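Local coordinates for protein PP1b (Porcine reproductive and respiratory syndrome virus, PDB 6JDR) that probably uses ATP hydrolysis to unwind RNA and DNA duplexes in the 5' to 3' direction, as the zinc-binding helicase part of the viral replicase polyprotein, at residues 285-290 / 356-361; 179-184 / 197-202. The protein carries 1 engineered substitution. One frame throughout, in Å; residues are numbered along the deposited sequence.

Contact 1: residues 285-290 / 356-361; sequences DAIQPD and RALVAI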
ATOM      1  N   ASP A 285      -4.090  14.370  11.202  1.00 53.53           N
ATOM      2  CA  ASP A 285      -4.986  14.458  10.046  1.00 54.06           C
ATOM      3  C   ASP A 285      -5.339  15.903   9.675  1.00 52.85           C
ATOM      4  O   ASP A 285      -5.345  16.263   8.494  1.00 52.33           O
ATOM      5  CB  ASP A 285      -6.279  13.671  10.308  1.00 55.83           C
ATOM      6  CG  ASP A 285      -6.051  12.163  10.388  1.00 58.53           C
ATOM      7  OD1 ASP A 285      -4.915  11.702  10.123  1.00 58.45           O
ATOM      8  OD2 ASP A 285      -7.017  11.438  10.716  1.00 59.33           O
ATOM      9  N   ALA A 286      -5.636  16.722  10.682  1.00 51.04           N
ATOM     10  CA  ALA A 286      -6.030  18.113  10.455  1.00 48.62           C
ATOM     11  C   ALA A 286      -4.872  18.935   9.906  1.00 46.53           C
ATOM     12  O   ALA A 286      -5.066  19.770   9.027  1.00 44.94           O
ATOM     13  CB  ALA A 286      -6.558  18.735  11.739  1.00 49.30           C
ATOM     14  N   ILE A 287      -3.668  18.685  10.415  1.00 45.99           N
ATOM     15  CA  ILE A 287      -2.489  19.456  10.018  1.00 45.68           C
ATOM     16  C   ILE A 287      -1.808  18.933   8.750  1.00 45.57           C
ATOM     17  O   ILE A 287      -0.924  19.602   8.205  1.00 44.05           O
ATOM     18  CB  ILE A 287      -1.452  19.558  11.163  1.00 46.28           C
ATOM     19  CG1 ILE A 287      -0.789  18.207  11.460  1.00 46.88           C
ATOM     20  CG2 ILE A 287      -2.105  20.116  12.422  1.00 46.72           C
ATOM     21  CD1 ILE A 287       0.381  18.302  12.419  1.00 47.09           C
ATOM     22  N   GLN A 288      -2.227  17.757   8.278  1.00 46.38           N
ATOM     23  CA  GLN A 288      -1.572  17.087   7.143  1.00 47.19           C
ATOM     24  C   GLN A 288      -1.339  17.979   5.907  1.00 47.00           C
ATOM     25  O   GLN A 288      -0.242  17.964   5.349  1.00 49.07           O
ATOM     26  CB  GLN A 288      -2.335  15.808   6.754  1.00 47.51           C
ATOM     27  CG  GLN A 288      -1.656  14.961   5.683  1.00 48.58           C
ATOM     28  CD  GLN A 288      -0.246  14.537   6.066  1.00 49.53           C
ATOM     29  OE1 GLN A 288      -0.059  13.673   6.925  1.00 50.63           O
ATOM     30  NE2 GLN A 288       0.754  15.143   5.431  1.00 48.87           N
ATOM     31  N   PRO A 289      -2.351  18.767   5.485  1.00 46.33           N
ATOM     32  CA  PRO A 289      -2.173  19.687   4.352  1.00 46.11           C
ATOM     33  C   PRO A 289      -0.884  20.523   4.341  1.00 46.86           C
ATOM     34  O   PRO A 289      -0.427  20.909   3.266  1.00 46.52           O
ATOM     35  CB  PRO A 289      -3.388  20.599   4.467  1.00 46.43           C
ATOM     36  CG  PRO A 289      -4.448  19.710   5.011  1.00 46.34           C
ATOM     37  CD  PRO A 289      -3.754  18.758   5.947  1.00 46.67           C
ATOM     38  N   ASP A 290      -0.312  20.797   5.513  1.00 48.50           N
ATOM     39  CA  ASP A 290       0.931  21.573   5.616  1.00 49.71           C
ATOM     40  C   ASP A 290       2.228  20.775   5.466  1.00 50.82           C
ATOM     41  O   ASP A 290       3.309  21.362   5.532  1.00 51.32           O
ATOM     42  CB  ASP A 290       0.985  22.317   6.959  1.00 51.03           C
ATOM     43  CG  ASP A 290       0.202  23.604   6.942  1.00 50.48           C
ATOM     44  OD1 ASP A 290       0.808  24.658   6.660  1.00 50.80           O
ATOM     45  OD2 ASP A 290      -1.017  23.557   7.194  1.00 50.60           O
ATOM     46  N   ARG A 356      -1.151  30.677  12.308  1.00 58.68           N
ATOM     47  CA  ARG A 356      -1.559  30.791  13.719  1.00 59.13           C
ATOM     48  C   ARG A 356      -2.351  29.575  14.190  1.00 55.31           C
ATOM     49  O   ARG A 356      -2.140  29.076  15.293  1.00 51.69           O
ATOM     50  CB  ARG A 356      -2.432  32.032  13.944  1.00 64.35           C
ATOM     51  CG  ARG A 356      -1.738  33.371  13.768  1.00 68.49           C
ATOM     52  CD  ARG A 356      -2.648  34.510  14.219  1.00 71.73           C
ATOM     53  NE  ARG A 356      -2.301  35.785  13.591  1.00 74.69           N
ATOM     54  CZ  ARG A 356      -1.238  36.528  13.904  1.00 78.81           C
ATOM     55  NH1 ARG A 356      -0.379  36.143  14.846  1.00 79.77           N
ATOM     56  NH2 ARG A 356      -1.024  37.673  13.260  1.00 80.48           N
ATOM     57  N   ALA A 357      -3.280  29.119  13.357  1.00 52.87           N
ATOM     58  CA  ALA A 357      -4.108  27.964  13.695  1.00 52.35           C
ATOM     59  C   ALA A 357      -3.273  26.692  13.785  1.00 51.54           C
ATOM     60  O   ALA A 357      -3.510  25.856  14.649  1.00 50.63           O
ATOM     61  CB  ALA A 357      -5.230  27.794  12.682  1.00 53.59           C
ATOM     62  N   LEU A 358      -2.293  26.555  12.897  1.00 52.55           N
ATOM     63  CA  LEU A 358      -1.396  25.406  12.923  1.00 53.69           C
ATOM     64  C   LEU A 358      -0.599  25.365  14.223  1.00 52.64           C
ATOM     65  O   LEU A 358      -0.408  24.299  14.804  1.00 52.17           O
ATOM     66  CB  LEU A 358      -0.443  25.432  11.724  1.00 55.76           C
ATOM     67  CG  LEU A 358       0.609  24.317  11.657  1.00 57.43           C
ATOM     68  CD1 LEU A 358      -0.030  22.938  11.779  1.00 58.19           C
ATOM     69  CD2 LEU A 358       1.413  24.423  10.369  1.00 57.95           C
ATOM     70  N   VAL A 359      -0.136  26.526  14.676  1.00 51.68           N
ATOM     71  CA  VAL A 359       0.624  26.598  15.920  1.00 50.53           C
ATOM     72  C   VAL A 359      -0.281  26.265  17.102  1.00 49.59           C
ATOM     73  O   VAL A 359       0.109  25.505  17.978  1.00 49.60           O
ATOM     74  CB  VAL A 359       1.277  27.980  16.126  1.00 49.60           C
ATOM     75  CG1 VAL A 359       1.939  28.065  17.494  1.00 49.56           C
ATOM     76  CG2 VAL A 359       2.305  28.249  15.038  1.00 49.11           C
ATOM     77  N   ALA A 360      -1.493  26.812  17.100  1.00 50.08           N
ATOM     78  CA  ALA A 360      -2.437  26.633  18.211  1.00 51.43           C
ATOM     79  C   ALA A 360      -2.888  25.185  18.400  1.00 51.63           C
ATOM     80  O   ALA A 360      -3.012  24.710  19.529  1.00 53.53           O
ATOM     81  CB  ALA A 360      -3.650  27.531  18.017  1.00 51.30           C
ATOM     82  N   ILE A 361      -3.135  24.492  17.292  1.00 51.59           N
ATOM     83  CA  ILE A 361      -3.602  23.108  17.327  1.00 51.49           C
ATOM     84  C   ILE A 361      -2.497  22.137  17.750  1.00 51.81           C
ATOM     85  O   ILE A 361      -2.780  21.081  18.319  1.00 53.29           O
ATOM     86  CB  ILE A 361      -4.172  22.696  15.951  1.00 53.31           C
ATOM     87  CG1 ILE A 361      -5.415  23.533  15.615  1.00 53.59           C
ATOM     88  CG2 ILE A 361      -4.502  21.209  15.904  1.00 53.67           C
ATOM     89  CD1 ILE A 361      -6.509  23.488  16.658  1.00 54.30           C
TER
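With L358 CG trans to the main-chain nitrogen (chi1 177°), the leucine sends its two methyls from helix 354-361 to I287 and D290; I287 in turn has CG1 placed between N and the carbonyl carbon (chi1 69°), and its CG2 branch is the one presented to the leucine. The contact joins the two RecA-like domains of the superfamily 1 helicase core: helix 281-287, of the domain built on the first parallel sheet, links strands 270-276 and 294-297 in sequence, and helix 354-361, of the second, links 342-345 and 367-371. I287 and L358 cross nearly at right angles, I287 CG2 lying 3.6 Å from L358 CD1 and I287 CB 3.7 Å from the same methyl. One helical turn further on, I361 CG2 approaches I287 CG2 more loosely, at 4.4 Å. Behind the contact, I287 rests on F279 and L295, and I361 on L383. The chain leaves helix 281-287 in a short 3-10 segment, where D290 N bonds to I287 O at 3.0 Å. D290 lies beside L358 CD2, and its carboxylate is held from across the domain boundary by R354, through a salt bridge to D290 OD2. D290 and L358 arrive from opposite directions, and the leucine meets the carboxylate through CD2, 3.7 Å from D290 CG and 3.8 Å from D290 OD1.

Contact 2: residues 179-184 / 197-202; sequences DMIRAL and LQFPAP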
ATOM      1  N   ASP A 179       3.117 -14.190   9.364  1.00 55.04           N
ATOM      2  CA  ASP A 179       3.241 -12.954  10.130  1.00 55.96           C
ATOM      3  C   ASP A 179       2.033 -12.051   9.891  1.00 57.38           C
ATOM      4  O   ASP A 179       1.449 -11.520  10.836  1.00 56.65           O
ATOM      5  CB  ASP A 179       4.525 -12.207   9.749  1.00 55.97           C
ATOM      6  CG  ASP A 179       5.789 -12.944  10.167  1.00 56.33           C
ATOM      7  OD1 ASP A 179       5.710 -13.874  11.002  1.00 55.85           O
ATOM      8  OD2 ASP A 179       6.871 -12.582   9.657  1.00 56.83           O
ATOM      9  N   MET A 180       1.658 -11.895   8.623  1.00 58.64           N
ATOM     10  CA  MET A 180       0.538 -11.039   8.245  1.00 59.66           C
ATOM     11  C   MET A 180      -0.778 -11.568   8.808  1.00 58.25           C
ATOM     12  O   MET A 180      -1.586 -10.796   9.321  1.00 57.96           O
ATOM     13  CB  MET A 180       0.445 -10.925   6.718  1.00 61.05           C
ATOM     14  CG  MET A 180      -0.553  -9.894   6.206  1.00 63.26           C
ATOM     15  SD  MET A 180       0.011  -8.187   6.378  1.00 66.12           S
ATOM     16  CE  MET A 180      -0.738  -7.709   7.931  1.00 67.17           C
ATOM     17  N   ILE A 181      -0.988 -12.878   8.708  1.00 58.23           N
ATOM     18  CA  ILE A 181      -2.209 -13.513   9.219  1.00 60.07           C
ATOM     19  C   ILE A 181      -2.371 -13.291  10.726  1.00 61.35           C
ATOM     20  O   ILE A 181      -3.478 -13.046  11.199  1.00 64.92           O
ATOM     21  CB  ILE A 181      -2.245 -15.027   8.888  1.00 60.01           C
ATOM     22  CG1 ILE A 181      -2.500 -15.233   7.393  1.00 58.70           C
ATOM     23  CG2 ILE A 181      -3.335 -15.745   9.682  1.00 60.23           C
ATOM     24  CD1 ILE A 181      -2.143 -16.616   6.894  1.00 59.23           C
ATOM     25  N   ARG A 182      -1.269 -13.376  11.465  1.00 61.31           N
ATOM     26  CA  ARG A 182      -1.288 -13.144  12.908  1.00 62.07           C
ATOM     27  C   ARG A 182      -1.563 -11.681  13.256  1.00 62.91           C
ATOM     28  O   ARG A 182      -2.244 -11.396  14.237  1.00 65.22           O
ATOM     29  CB  ARG A 182       0.037 -13.590  13.541  1.00 62.31           C
ATOM     30  CG  ARG A 182       0.216 -15.100  13.599  1.00 61.62           C
ATOM     31  CD  ARG A 182       1.666 -15.479  13.855  1.00 60.46           C
ATOM     32  NE  ARG A 182       1.846 -16.921  14.031  1.00 58.88           N
ATOM     33  CZ  ARG A 182       3.028 -17.527  14.136  1.00 57.71           C
ATOM     34  NH1 ARG A 182       4.157 -16.827  14.078  1.00 56.70           N
ATOM     35  NH2 ARG A 182       3.084 -18.845  14.297  1.00 56.90           N
ATOM     36  N   ALA A 183      -1.026 -10.761  12.457  1.00 63.73           N
ATOM     37  CA  ALA A 183      -1.211  -9.327  12.688  1.00 62.91           C
ATOM     38  C   ALA A 183      -2.638  -8.876  12.386  1.00 64.22           C
ATOM     39  O   ALA A 183      -3.152  -7.965  13.031  1.00 65.86           O
ATOM     40  CB  ALA A 183      -0.221  -8.523  11.859  1.00 62.24           C
ATOM     41  N   LEU A 184      -3.271  -9.506  11.402  1.00 65.50           N
ATOM     42  CA  LEU A 184      -4.652  -9.186  11.050  1.00 66.11           C
ATOM     43  C   LEU A 184      -5.641  -9.773  12.049  1.00 67.15           C
ATOM     44  O   LEU A 184      -6.665  -9.157  12.342  1.00 69.57           O
ATOM     45  CB  LEU A 184      -4.985  -9.699   9.647  1.00 66.40           C
ATOM     46  CG  LEU A 184      -4.245  -9.030   8.486  1.00 66.76           C
ATOM     47  CD1 LEU A 184      -4.405  -9.850   7.216  1.00 67.37           C
ATOM     48  CD2 LEU A 184      -4.739  -7.608   8.267  1.00 66.84           C
ATOM     49  N   LEU A 197       5.246 -24.619   8.444  1.00 51.08           N
ATOM     50  CA  LEU A 197       4.804 -23.721   9.509  1.00 51.55           C
ATOM     51  C   LEU A 197       3.473 -24.203  10.067  1.00 54.03           C
ATOM     52  O   LEU A 197       2.781 -24.997   9.435  1.00 54.12           O
ATOM     53  CB  LEU A 197       4.640 -22.299   8.973  1.00 50.70           C
ATOM     54  CG  LEU A 197       5.779 -21.724   8.133  1.00 50.43           C
ATOM     55  CD1 LEU A 197       5.455 -20.293   7.742  1.00 50.37           C
ATOM     56  CD2 LEU A 197       7.103 -21.785   8.879  1.00 50.19           C
ATOM     57  N   GLN A 198       3.125 -23.718  11.254  1.00 57.87           N
ATOM     58  CA  GLN A 198       1.841 -24.026  11.873  1.00 60.67           C
ATOM     59  C   GLN A 198       0.869 -22.885  11.594  1.00 59.17           C
ATOM     60  O   GLN A 198       0.888 -21.858  12.273  1.00 60.14           O
ATOM     61  CB  GLN A 198       2.006 -24.232  13.384  1.00 63.56           C
ATOM     62  CG  GLN A 198       3.054 -25.264  13.777  1.00 67.21           C
ATOM     63  CD  GLN A 198       2.751 -26.657  13.252  1.00 70.15           C
ATOM     64  OE1 GLN A 198       1.592 -27.009  13.019  1.00 72.56           O
ATOM     65  NE2 GLN A 198       3.795 -27.464  13.069  1.00 71.02           N
ATOM     66  N   PHE A 199       0.034 -23.064  10.578  1.00 59.05           N
ATOM     67  CA  PHE A 199      -0.952 -22.052  10.207  1.00 61.50           C
ATOM     68  C   PHE A 199      -2.203 -22.208  11.064  1.00 63.53           C
ATOM     69  O   PHE A 199      -2.646 -23.333  11.301  1.00 61.58           O
ATOM     70  CB  PHE A 199      -1.343 -22.178   8.731  1.00 61.16           C
ATOM     71  CG  PHE A 199      -0.413 -21.468   7.783  1.00 60.86           C
ATOM     72  CD1 PHE A 199       0.753 -22.080   7.340  1.00 59.82           C
ATOM     73  CD2 PHE A 199      -0.723 -20.198   7.310  1.00 60.09           C
ATOM     74  CE1 PHE A 199       1.599 -21.433   6.456  1.00 59.75           C
ATOM     75  CE2 PHE A 199       0.119 -19.547   6.425  1.00 59.32           C
ATOM     76  CZ  PHE A 199       1.282 -20.165   5.997  1.00 59.71           C
ATOM     77  N   PRO A 200      -2.779 -21.082  11.528  1.00 65.84           N
ATOM     78  CA  PRO A 200      -4.111 -21.118  12.136  1.00 67.19           C
ATOM     79  C   PRO A 200      -5.206 -21.497  11.144  1.00 68.70           C
ATOM     80  O   PRO A 200      -4.932 -21.738   9.966  1.00 69.45           O
ATOM     81  CB  PRO A 200      -4.326 -19.677  12.608  1.00 67.02           C
ATOM     82  CG  PRO A 200      -2.962 -19.125  12.788  1.00 67.81           C
ATOM     83  CD  PRO A 200      -2.123 -19.776  11.728  1.00 67.11           C
ATOM     84  N   ALA A 201      -6.442 -21.543  11.628  1.00 70.01           N
ATOM     85  CA  ALA A 201      -7.589 -21.783  10.768  1.00 70.16           C
ATOM     86  C   ALA A 201      -7.989 -20.471  10.088  1.00 69.19           C
ATOM     87  O   ALA A 201      -7.949 -19.410  10.717  1.00 67.24           O
ATOM     88  CB  ALA A 201      -8.748 -22.340  11.581  1.00 71.31           C
ATOM     89  N   PRO A 202      -8.367 -20.535   8.799  1.00 69.17           N
ATOM     90  CA  PRO A 202      -8.821 -19.342   8.092  1.00 70.04           C
ATOM     91  C   PRO A 202     -10.245 -18.940   8.468  1.00 71.24           C
ATOM     92  O   PRO A 202     -11.127 -19.796   8.571  1.00 71.00           O
ATOM     93  CB  PRO A 202      -8.765 -19.768   6.624  1.00 70.07           C
ATOM     94  CG  PRO A 202      -8.997 -21.236   6.655  1.00 69.54           C
ATOM     95  CD  PRO A 202      -8.368 -21.725   7.928  1.00 69.36           C
TER
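I181 and F199 make the closest approach between residues 179-184 and 197-202: I181 CD1 lies 3.7 Å from F199 CE2 and 3.9 Å from F199 CD2. The methyl meets the ring at its edge, in the ring plane, and the two side chains cross at about a right angle. Helix 174-184 and the loop that follows it together form the connection of a beta-alpha-beta crossover in the first RecA-like domain, leading from strand 168-171 to its parallel neighbour 208-211, and here the loop turns back over the helix. I181 CG1 points anti to the carbonyl carbon (chi1 -72°) and the chain runs on extended (chi2 162°), so that CD1 reaches the phenylalanine while CG2 stays nearer the backbone. I181 CG2 comes only loosely near P200, 4.6 Å from P200 CG. No hydrogen bond joins the two segments. In the next shell, I181 is backed by V209 of the sheet and by C187 and F189 of the loop; V191 touches F199, and P200 also rests on L178, a turn earlier in the helix. L197 extends the loop's hold along the helix through H174, Q175 and L178. Further out, R182 extends toward the Q198 carbonyl; Q198 O lies obliquely to the guanidinium, 4.2 Å from R182 NH2, too long for a hydrogen bond.

Overall arrangement
Both contacts belong to the superfamily 1 helicase core but play different parts in it. Contact 2 lies within the first RecA-like domain, folding a crossover loop onto its own helix, whereas contact 1 bridges the first and second domains, the pair between which superfamily 1 helicases bind ATP, as is probable here. Their centres are 39 Å apart and their nearest atoms about 19 Å, so they do not touch. Contact 2 is the nearer to metal: the R182 side chain is about 10 Å from a bound zinc ion, and that of I181 about 9 Å from that of D225, a zinc-binding residue whose metal is absent here. Contact 1 is remote from the known metal sites.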